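Local coordinates for uncharacterized protein, DUF633, LMOf2365_1472 (Listeria monocytogenes str. 4b F2365, PDB 3GNL) that is uncharacterised but is probably an S-adenosylmethionine-dependent methyltransferase that modifies N1 of adenine 22 in tRNA, at residues Trp135-Glu146 and Met159-Trp170; Val15-Glu23 and Val118-Asn126. One frame throughout, in Å; residues are numbered along the deposited sequence.

Both contacts lie on one Rossmann-type methyltransferase sheet, and their centres lie about 14 Å apart. Interaction 1 joins the two strands of the hairpin 141-151/154-163 at the end away from its turn, at the antiparallel border of the sheet, whereas interaction 2 packs the end of helix 10-16 and the loop after it against strand 120-125, the next strand inward. Strands 120-125 and 154-163 are joined by probable hydrogen bonds from Leu161 N to Leu121 O (2.8 Å) and from Leu123 N to Met159 O (2.9 Å). Side chains meet on both sides of this seam: Val160 CG2 lies 3.4 Å from Tyr18 CG, and Trp141 CZ3 3.5 Å from Leu121 CG. No ligand marks the active site.

Interaction 1: Trp135-Glu146 and Met159-Trp170; sequences WSEQNNWLITSE and MVLAPSEKPVTW
The indole of Trp141 lies between Pro163 on one face and Trp135 on the other. Pro163 CG sits 4.0 Å from the centroid of the six-membered ring, a CH-pi contact over the face, while Trp135 CH2 covers the opposite face toward its rim and Leu161 C lies at the edge. The Trp170 indole takes Val168 CG1 on one face; across the ring, Ile143 CD1 stands above the plane beside CZ2 (3.7 Å). Its edge is turned to Ile143 N and to Ser136 OG, to which NE1 donates at 2.9 Å, only 3° out of the ring plane. Ser136 OG in turn donates a hydrogen bond to Trp141 O, so one hydroxyl bridges the indole and the start of the strand.

Glu137 reaches Trp170 N through OE2 (2.9 Å), its CG anti to the backbone N (chi1 176°) and the chain extended beyond. Asn140, just after helix 129-139 and part of its Schellman motif, accepts Val168 N on OD1 at 2.8 Å; the bond is nearly straight (175°), but the donor stands above the carbonyl plane. A water links Asn140 ND2 to Ser164 O, tying the same amide to the loop a second time.

Between the strands, Leu142 and Ala162 form a hydrogen-bonded antiparallel pair. A classic beta bulge follows, with Thr144 and Ser145 both opposite Val160: Thr144 N donates to Val160 O, and Val160 N to Ser145 O (2.8 Å). Leu161 CD2 packs 3.5 Å from Ser136 CB and also touches Ile143 CG1, filling the angle between helix and hairpin. On that side, helix 179-184 touches Ile143 and Trp170 through Pro179, and strand 120-125 flanks strand 154-163, with Leu121 against Trp135.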
# COMPACT_ATOMS: atom_id res chain seq x y z
N TRP A 135 -9.57 -6.54 0.81
CA TRP A 135 -10.10 -5.80 1.95
C TRP A 135 -11.01 -4.70 1.45
O TRP A 135 -12.07 -4.45 2.04
CB TRP A 135 -8.92 -5.24 2.75
CG TRP A 135 -9.39 -4.42 3.96
CD1 TRP A 135 -9.62 -4.88 5.21
CD2 TRP A 135 -9.67 -3.02 3.97
NE1 TRP A 135 -10.05 -3.84 6.01
CE2 TRP A 135 -10.12 -2.70 5.27
CE3 TRP A 135 -9.63 -2.03 2.98
CZ2 TRP A 135 -10.50 -1.37 5.63
CZ3 TRP A 135 -9.99 -0.72 3.34
CH2 TRP A 135 -10.42 -0.42 4.66
N SER A 136 -10.62 -3.99 0.40
CA SER A 136 -11.43 -2.89 -0.13
C SER A 136 -12.82 -3.38 -0.54
O SER A 136 -13.83 -2.74 -0.23
CB SER A 136 -10.65 -2.24 -1.29
OG SER A 136 -11.41 -2.00 -2.44
N GLU A 137 -12.88 -4.53 -1.19
CA GLU A 137 -14.15 -5.12 -1.56
C GLU A 137 -14.95 -5.55 -0.32
O GLU A 137 -16.15 -5.22 -0.27
CB GLU A 137 -13.86 -6.36 -2.42
CG GLU A 137 -15.09 -7.14 -2.81
CD GLU A 137 -14.77 -8.16 -3.87
OE1 GLU A 137 -14.41 -9.31 -3.46
OE2 GLU A 137 -14.91 -7.87 -5.08
N GLN A 138 -14.34 -6.25 0.64
CA GLN A 138 -15.05 -6.73 1.86
C GLN A 138 -15.57 -5.59 2.71
O GLN A 138 -16.59 -5.74 3.38
CB GLN A 138 -14.20 -7.63 2.74
CG GLN A 138 -13.94 -9.00 2.18
CD GLN A 138 -12.92 -9.75 2.99
OE1 GLN A 138 -12.40 -9.21 4.00
NE2 GLN A 138 -12.60 -10.98 2.59
N ASN A 139 -14.88 -4.46 2.68
CA ASN A 139 -15.30 -3.35 3.55
C ASN A 139 -15.89 -2.15 2.81
O ASN A 139 -16.12 -1.10 3.41
CB ASN A 139 -14.12 -2.96 4.42
CG ASN A 139 -13.75 -4.06 5.39
OD1 ASN A 139 -14.32 -4.13 6.47
ND2 ASN A 139 -12.81 -4.95 5.00
N ASN A 140 -16.17 -2.29 1.52
CA ASN A 140 -16.72 -1.20 0.71
C ASN A 140 -15.94 0.11 0.78
O ASN A 140 -16.51 1.18 1.01
CB ASN A 140 -18.23 -0.97 0.98
CG ASN A 140 -19.11 -2.11 0.46
OD1 ASN A 140 -18.69 -2.89 -0.39
ND2 ASN A 140 -20.33 -2.19 0.95
N TRP A 141 -14.64 0.01 0.54
CA TRP A 141 -13.82 1.16 0.20
C TRP A 141 -13.49 1.15 -1.29
O TRP A 141 -12.91 0.15 -1.80
CB TRP A 141 -12.52 1.21 1.01
CG TRP A 141 -12.73 1.55 2.48
CD1 TRP A 141 -13.36 0.81 3.40
CD2 TRP A 141 -12.26 2.73 3.16
NE1 TRP A 141 -13.36 1.45 4.64
CE2 TRP A 141 -12.69 2.64 4.50
CE3 TRP A 141 -11.57 3.87 2.75
CZ2 TRP A 141 -12.39 3.63 5.45
CZ3 TRP A 141 -11.29 4.88 3.70
CH2 TRP A 141 -11.70 4.74 5.03
N LEU A 142 -13.83 2.19 -2.02
CA LEU A 142 -13.46 2.30 -3.40
C LEU A 142 -11.98 2.63 -3.58
O LEU A 142 -11.43 3.47 -2.86
CB LEU A 142 -14.33 3.37 -4.08
CG LEU A 142 -14.55 3.49 -5.56
CD1 LEU A 142 -15.10 2.16 -6.19
CD2 LEU A 142 -15.57 4.60 -5.77
N ILE A 143 -11.32 2.00 -4.55
CA ILE A 143 -10.02 2.46 -5.00
C ILE A 143 -10.19 3.60 -6.01
O ILE A 143 -10.85 3.45 -7.07
CB ILE A 143 -9.22 1.27 -5.61
CG1 ILE A 143 -9.02 0.21 -4.52
CG2 ILE A 143 -7.85 1.73 -6.19
CD1 ILE A 143 -8.61 -1.23 -5.10
N THR A 144 -9.66 4.78 -5.67
CA THR A 144 -9.82 5.95 -6.51
C THR A 144 -8.61 6.35 -7.31
O THR A 144 -8.75 6.99 -8.33
CB THR A 144 -10.24 7.15 -5.66
OG1 THR A 144 -9.28 7.32 -4.63
CG2 THR A 144 -11.59 6.83 -5.00
N SER A 145 -7.42 5.92 -6.88
CA SER A 145 -6.20 6.18 -7.61
C SER A 145 -5.26 5.04 -7.28
O SER A 145 -5.36 4.45 -6.22
CB SER A 145 -5.51 7.48 -7.16
OG SER A 145 -6.21 8.66 -7.57
N GLU A 146 -4.36 4.77 -8.25
CA GLU A 146 -3.20 3.88 -8.00
C GLU A 146 -2.03 4.34 -8.80
O GLU A 146 -2.15 5.02 -9.84
CB GLU A 146 -3.52 2.42 -8.39
CG GLU A 146 -4.74 1.82 -7.70
CD GLU A 146 -5.02 0.36 -8.13
OE1 GLU A 146 -5.36 0.18 -9.34
OE2 GLU A 146 -4.88 -0.52 -7.27
N MSE A 159 -1.95 2.58 -3.54
CA MSE A 159 -3.38 2.65 -3.82
C MSE A 159 -4.01 3.68 -2.89
O MSE A 159 -3.63 3.80 -1.73
CB MSE A 159 -4.05 1.28 -3.65
CG MSE A 159 -4.12 0.73 -2.27
SE MSE A 159 -5.04 -1.04 -2.35
CE MSE A 159 -3.51 -2.04 -3.02
N VAL A 160 -5.01 4.37 -3.41
CA VAL A 160 -5.70 5.39 -2.60
C VAL A 160 -7.14 4.98 -2.56
O VAL A 160 -7.70 4.60 -3.60
CB VAL A 160 -5.57 6.75 -3.25
CG1 VAL A 160 -6.28 7.81 -2.37
CG2 VAL A 160 -4.07 7.09 -3.48
N LEU A 161 -7.72 4.97 -1.36
CA LEU A 161 -9.09 4.48 -1.18
C LEU A 161 -9.97 5.51 -0.52
O LEU A 161 -9.47 6.37 0.22
CB LEU A 161 -9.11 3.23 -0.31
CG LEU A 161 -8.31 2.06 -0.93
CD1 LEU A 161 -6.93 2.13 -0.38
CD2 LEU A 161 -8.88 0.73 -0.61
N ALA A 162 -11.28 5.36 -0.65
CA ALA A 162 -12.24 6.24 0.03
C ALA A 162 -13.46 5.38 0.41
O ALA A 162 -13.76 4.42 -0.31
CB ALA A 162 -12.65 7.37 -0.87
N PRO A 163 -14.18 5.71 1.50
CA PRO A 163 -15.39 4.95 1.82
C PRO A 163 -16.44 5.05 0.71
O PRO A 163 -16.56 6.08 0.03
CB PRO A 163 -15.93 5.62 3.10
CG PRO A 163 -14.87 6.47 3.56
CD PRO A 163 -14.03 6.88 2.39
N SER A 164 -17.17 3.97 0.51
CA SER A 164 -18.26 3.91 -0.44
C SER A 164 -19.53 3.43 0.28
O SER A 164 -19.51 2.44 1.01
CB SER A 164 -17.90 2.94 -1.59
OG SER A 164 -18.95 2.91 -2.55
N GLU A 165 -20.64 4.15 0.11
CA GLU A 165 -21.89 3.60 0.66
C GLU A 165 -22.50 2.50 -0.21
O GLU A 165 -23.28 1.69 0.28
CB GLU A 165 -22.91 4.71 1.02
CG GLU A 165 -23.27 5.72 -0.05
CD GLU A 165 -24.54 6.51 0.38
OE1 GLU A 165 -24.45 7.74 0.57
OE2 GLU A 165 -25.59 5.84 0.54
N LYS A 166 -22.09 2.45 -1.47
CA LYS A 166 -22.52 1.46 -2.45
C LYS A 166 -21.57 0.25 -2.36
O LYS A 166 -20.39 0.44 -2.03
CB LYS A 166 -22.47 2.07 -3.85
CG LYS A 166 -23.67 2.99 -4.14
CD LYS A 166 -23.46 3.97 -5.31
CE LYS A 166 -23.02 3.34 -6.65
NZ LYS A 166 -23.94 2.29 -7.26
N PRO A 167 -22.07 -0.98 -2.63
CA PRO A 167 -21.16 -2.12 -2.68
C PRO A 167 -19.98 -1.81 -3.61
O PRO A 167 -20.13 -1.25 -4.68
CB PRO A 167 -22.03 -3.24 -3.26
CG PRO A 167 -23.49 -2.80 -2.83
CD PRO A 167 -23.46 -1.35 -2.97
N VAL A 168 -18.79 -2.21 -3.14
CA VAL A 168 -17.61 -2.29 -4.00
C VAL A 168 -17.48 -3.74 -4.42
O VAL A 168 -17.46 -4.65 -3.58
CB VAL A 168 -16.39 -1.77 -3.24
CG1 VAL A 168 -15.12 -1.92 -4.09
CG2 VAL A 168 -16.57 -0.28 -2.89
N THR A 169 -17.42 -3.90 -5.74
CA THR A 169 -17.32 -5.27 -6.33
C THR A 169 -16.28 -5.27 -7.44
O THR A 169 -16.48 -4.63 -8.48
CB THR A 169 -18.70 -5.74 -6.91
OG1 THR A 169 -19.11 -4.86 -7.97
CG2 THR A 169 -19.77 -5.80 -5.82
N TRP A 170 -15.17 -5.99 -7.22
CA TRP A 170 -14.11 -5.99 -8.22
C TRP A 170 -14.18 -7.24 -9.08
O TRP A 170 -14.87 -8.16 -8.74
CB TRP A 170 -12.75 -6.02 -7.48
CG TRP A 170 -12.46 -4.78 -6.64
CD1 TRP A 170 -12.12 -4.77 -5.33
CD2 TRP A 170 -12.56 -3.41 -7.07
NE1 TRP A 170 -11.95 -3.46 -4.90
CE2 TRP A 170 -12.23 -2.61 -5.93
CE3 TRP A 170 -12.88 -2.76 -8.28
CZ2 TRP A 170 -12.21 -1.19 -5.98
CZ3 TRP A 170 -12.84 -1.33 -8.32
CH2 TRP A 170 -12.51 -0.58 -7.16
O HOH W 1 -21.31 0.31 2.34

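Interaction 2: Val15-Glu23 and Val118-Asn126; sequences VASYITKNE and VTKLILQPN
Lys120 and Glu23 form a salt bridge beside the turn at the end of helix 10-16, at the start of strand 120-125 in the parallel part of a Rossmann-type sheet. The lysine leaves its backbone with CG anti to the N (chi1 -177°) and bends at chi3. Its CB and CG carry the chain out from the strand toward segment 15-23; CD then comes 3.7 Å from Tyr18 O. CE passes the carboxylate of Glu23, 3.2 Å from OE1, and NZ at the tip has two acceptors. It donates to Tyr18 O at 2.6 Å, nearly along the carbonyl axis, and to Glu23 OE2 on the syn lone pair.

That carboxylate is itself fixed by the loop. Two backbone N-H groups join the lysine at OE2, one of them Lys21 N on its anti side, so three donors grip one oxygen, which would favour the charged form. OE1 is held by Thr93 OG1 of strand 93-99. The lysine thus joins the carbonyl of Tyr18, within the type I turn Ala16-Ile19, to the residue that opens strand 23-28.

Further along the strand the contact is apolar. Ile122 CD1 rests against both Tyr18 CB (3.7 Å) and Ile19 CG1 (3.6 Å), the two isoleucine side chains crossing at about a right angle, and its CG2 meets Val15 CG1. Beyond it Gln124 CB touches Val15 CG2, while the amide of Gln124 turns elsewhere, OE1 accepting from Arg11 and NE2 donating to Asn126 OD1. Leu35 of helix 34-41 packs on Val15 and Ile19, and Ile158 on Val15. The remaining donor to Glu23 OE2 is Thr20 N, which meets it from above the carboxylate plane in a bond 2.8 Å long with 174° at the hydrogen.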
# COMPACT_ATOMS: atom_id res chain seq x y z
N VAL A 15 3.56 8.72 -2.57
CA VAL A 15 2.58 8.55 -1.52
C VAL A 15 2.03 9.94 -1.07
O VAL A 15 0.81 10.12 -0.97
CB VAL A 15 3.20 7.75 -0.33
CG1 VAL A 15 2.31 7.81 0.85
CG2 VAL A 15 3.46 6.28 -0.74
N ALA A 16 2.96 10.86 -0.80
CA ALA A 16 2.64 12.23 -0.34
C ALA A 16 1.82 12.99 -1.37
O ALA A 16 1.04 13.87 -0.99
CB ALA A 16 3.91 12.98 -0.03
N SER A 17 1.98 12.63 -2.65
CA SER A 17 1.31 13.39 -3.72
C SER A 17 -0.21 13.24 -3.64
O SER A 17 -0.94 14.00 -4.28
CB SER A 17 1.80 12.96 -5.11
OG SER A 17 1.20 11.75 -5.49
N TYR A 18 -0.70 12.25 -2.90
CA TYR A 18 -2.12 12.01 -2.71
C TYR A 18 -2.69 12.72 -1.51
O TYR A 18 -3.88 12.60 -1.23
CB TYR A 18 -2.39 10.51 -2.65
CG TYR A 18 -2.09 9.83 -3.98
CD1 TYR A 18 -2.85 10.11 -5.12
CD2 TYR A 18 -1.06 8.90 -4.07
CE1 TYR A 18 -2.58 9.48 -6.35
CE2 TYR A 18 -0.77 8.23 -5.30
CZ TYR A 18 -1.55 8.53 -6.42
OH TYR A 18 -1.28 7.89 -7.63
N ILE A 19 -1.86 13.51 -0.83
CA ILE A 19 -2.34 14.33 0.32
C ILE A 19 -2.42 15.73 -0.27
O ILE A 19 -1.43 16.28 -0.66
CB ILE A 19 -1.30 14.33 1.47
CG1 ILE A 19 -1.14 12.90 2.02
CG2 ILE A 19 -1.73 15.29 2.59
CD1 ILE A 19 0.05 12.69 2.99
N THR A 20 -3.63 16.30 -0.36
CA THR A 20 -3.81 17.49 -1.20
C THR A 20 -4.64 18.61 -0.59
O THR A 20 -4.62 19.73 -1.10
CB THR A 20 -4.50 17.09 -2.58
OG1 THR A 20 -5.74 16.45 -2.30
CG2 THR A 20 -3.59 16.16 -3.39
N LYS A 21 -5.39 18.31 0.44
CA LYS A 21 -6.48 19.21 0.85
C LYS A 21 -6.27 19.82 2.23
O LYS A 21 -7.23 20.01 3.00
CB LYS A 21 -7.80 18.45 0.82
CG LYS A 21 -8.18 17.91 -0.56
CD LYS A 21 -9.07 16.68 -0.42
CE LYS A 21 -10.37 17.01 0.29
NZ LYS A 21 -11.04 15.79 0.80
N ASN A 22 -5.01 20.11 2.56
CA ASN A 22 -4.69 20.64 3.91
C ASN A 22 -5.37 19.75 4.99
O ASN A 22 -6.09 20.22 5.87
CB ASN A 22 -5.12 22.12 4.00
CG ASN A 22 -4.56 22.83 5.24
OD1 ASN A 22 -5.31 23.45 5.99
ND2 ASN A 22 -3.24 22.75 5.44
N GLU A 23 -5.09 18.45 4.91
CA GLU A 23 -5.73 17.38 5.70
C GLU A 23 -5.09 17.10 7.07
O GLU A 23 -3.93 17.43 7.28
CB GLU A 23 -5.68 16.06 4.84
CG GLU A 23 -5.64 16.40 3.31
CD GLU A 23 -5.63 15.19 2.39
OE1 GLU A 23 -5.39 14.08 2.88
OE2 GLU A 23 -5.81 15.40 1.16
N VAL A 118 -12.67 8.81 8.94
CA VAL A 118 -11.58 8.86 7.95
C VAL A 118 -12.13 8.78 6.52
O VAL A 118 -13.01 7.93 6.24
CB VAL A 118 -10.55 7.72 8.20
CG1 VAL A 118 -9.48 7.73 7.12
CG2 VAL A 118 -9.92 7.87 9.58
N THR A 119 -11.65 9.64 5.63
CA THR A 119 -12.18 9.71 4.25
C THR A 119 -11.17 9.31 3.14
O THR A 119 -11.48 9.32 1.93
CB THR A 119 -12.76 11.10 3.93
OG1 THR A 119 -11.79 12.12 4.25
CG2 THR A 119 -14.04 11.37 4.75
N LYS A 120 -9.94 9.01 3.55
CA LYS A 120 -8.92 8.65 2.56
C LYS A 120 -7.90 7.74 3.19
O LYS A 120 -7.44 7.98 4.31
CB LYS A 120 -8.27 9.89 1.96
CG LYS A 120 -7.22 9.63 0.84
CD LYS A 120 -6.95 10.80 -0.10
CE LYS A 120 -6.53 12.06 0.67
NZ LYS A 120 -6.33 13.09 -0.35
N LEU A 121 -7.56 6.64 2.50
CA LEU A 121 -6.43 5.79 2.90
C LEU A 121 -5.46 5.83 1.75
O LEU A 121 -5.85 5.73 0.58
CB LEU A 121 -6.81 4.31 3.16
CG LEU A 121 -7.92 4.02 4.15
CD1 LEU A 121 -8.38 2.53 4.14
CD2 LEU A 121 -7.46 4.42 5.54
N ILE A 122 -4.18 5.98 2.07
CA ILE A 122 -3.12 5.88 1.07
C ILE A 122 -2.20 4.73 1.50
O ILE A 122 -1.53 4.80 2.58
CB ILE A 122 -2.29 7.15 0.97
CG1 ILE A 122 -3.19 8.34 0.62
CG2 ILE A 122 -1.23 6.96 -0.10
CD1 ILE A 122 -2.55 9.73 0.95
N LEU A 123 -2.23 3.62 0.75
CA LEU A 123 -1.56 2.40 1.26
C LEU A 123 -0.47 2.02 0.26
O LEU A 123 -0.67 2.11 -0.97
CB LEU A 123 -2.57 1.24 1.38
CG LEU A 123 -3.83 1.57 2.16
CD1 LEU A 123 -4.70 0.28 2.16
CD2 LEU A 123 -3.50 2.06 3.58
N GLN A 124 0.68 1.61 0.78
CA GLN A 124 1.78 1.23 -0.09
C GLN A 124 2.33 -0.09 0.44
O GLN A 124 3.23 -0.09 1.25
CB GLN A 124 2.83 2.34 -0.16
CG GLN A 124 3.97 2.04 -1.18
CD GLN A 124 5.07 1.23 -0.55
OE1 GLN A 124 5.64 1.66 0.44
NE2 GLN A 124 5.34 0.03 -1.09
N PRO A 125 1.77 -1.21 -0.04
CA PRO A 125 2.24 -2.53 0.41
C PRO A 125 3.46 -3.01 -0.37
O PRO A 125 3.55 -2.80 -1.58
CB PRO A 125 1.07 -3.44 0.12
CG PRO A 125 0.44 -2.83 -1.15
CD PRO A 125 0.62 -1.31 -0.94
N ASN A 126 4.39 -3.64 0.34
CA ASN A 126 5.64 -4.13 -0.24
C ASN A 126 5.48 -5.55 -0.81
O ASN A 126 6.39 -6.04 -1.46
CB ASN A 126 6.73 -4.14 0.82
CG ASN A 126 7.27 -2.75 1.12
OD1 ASN A 126 7.01 -1.78 0.39
ND2 ASN A 126 8.01 -2.65 2.18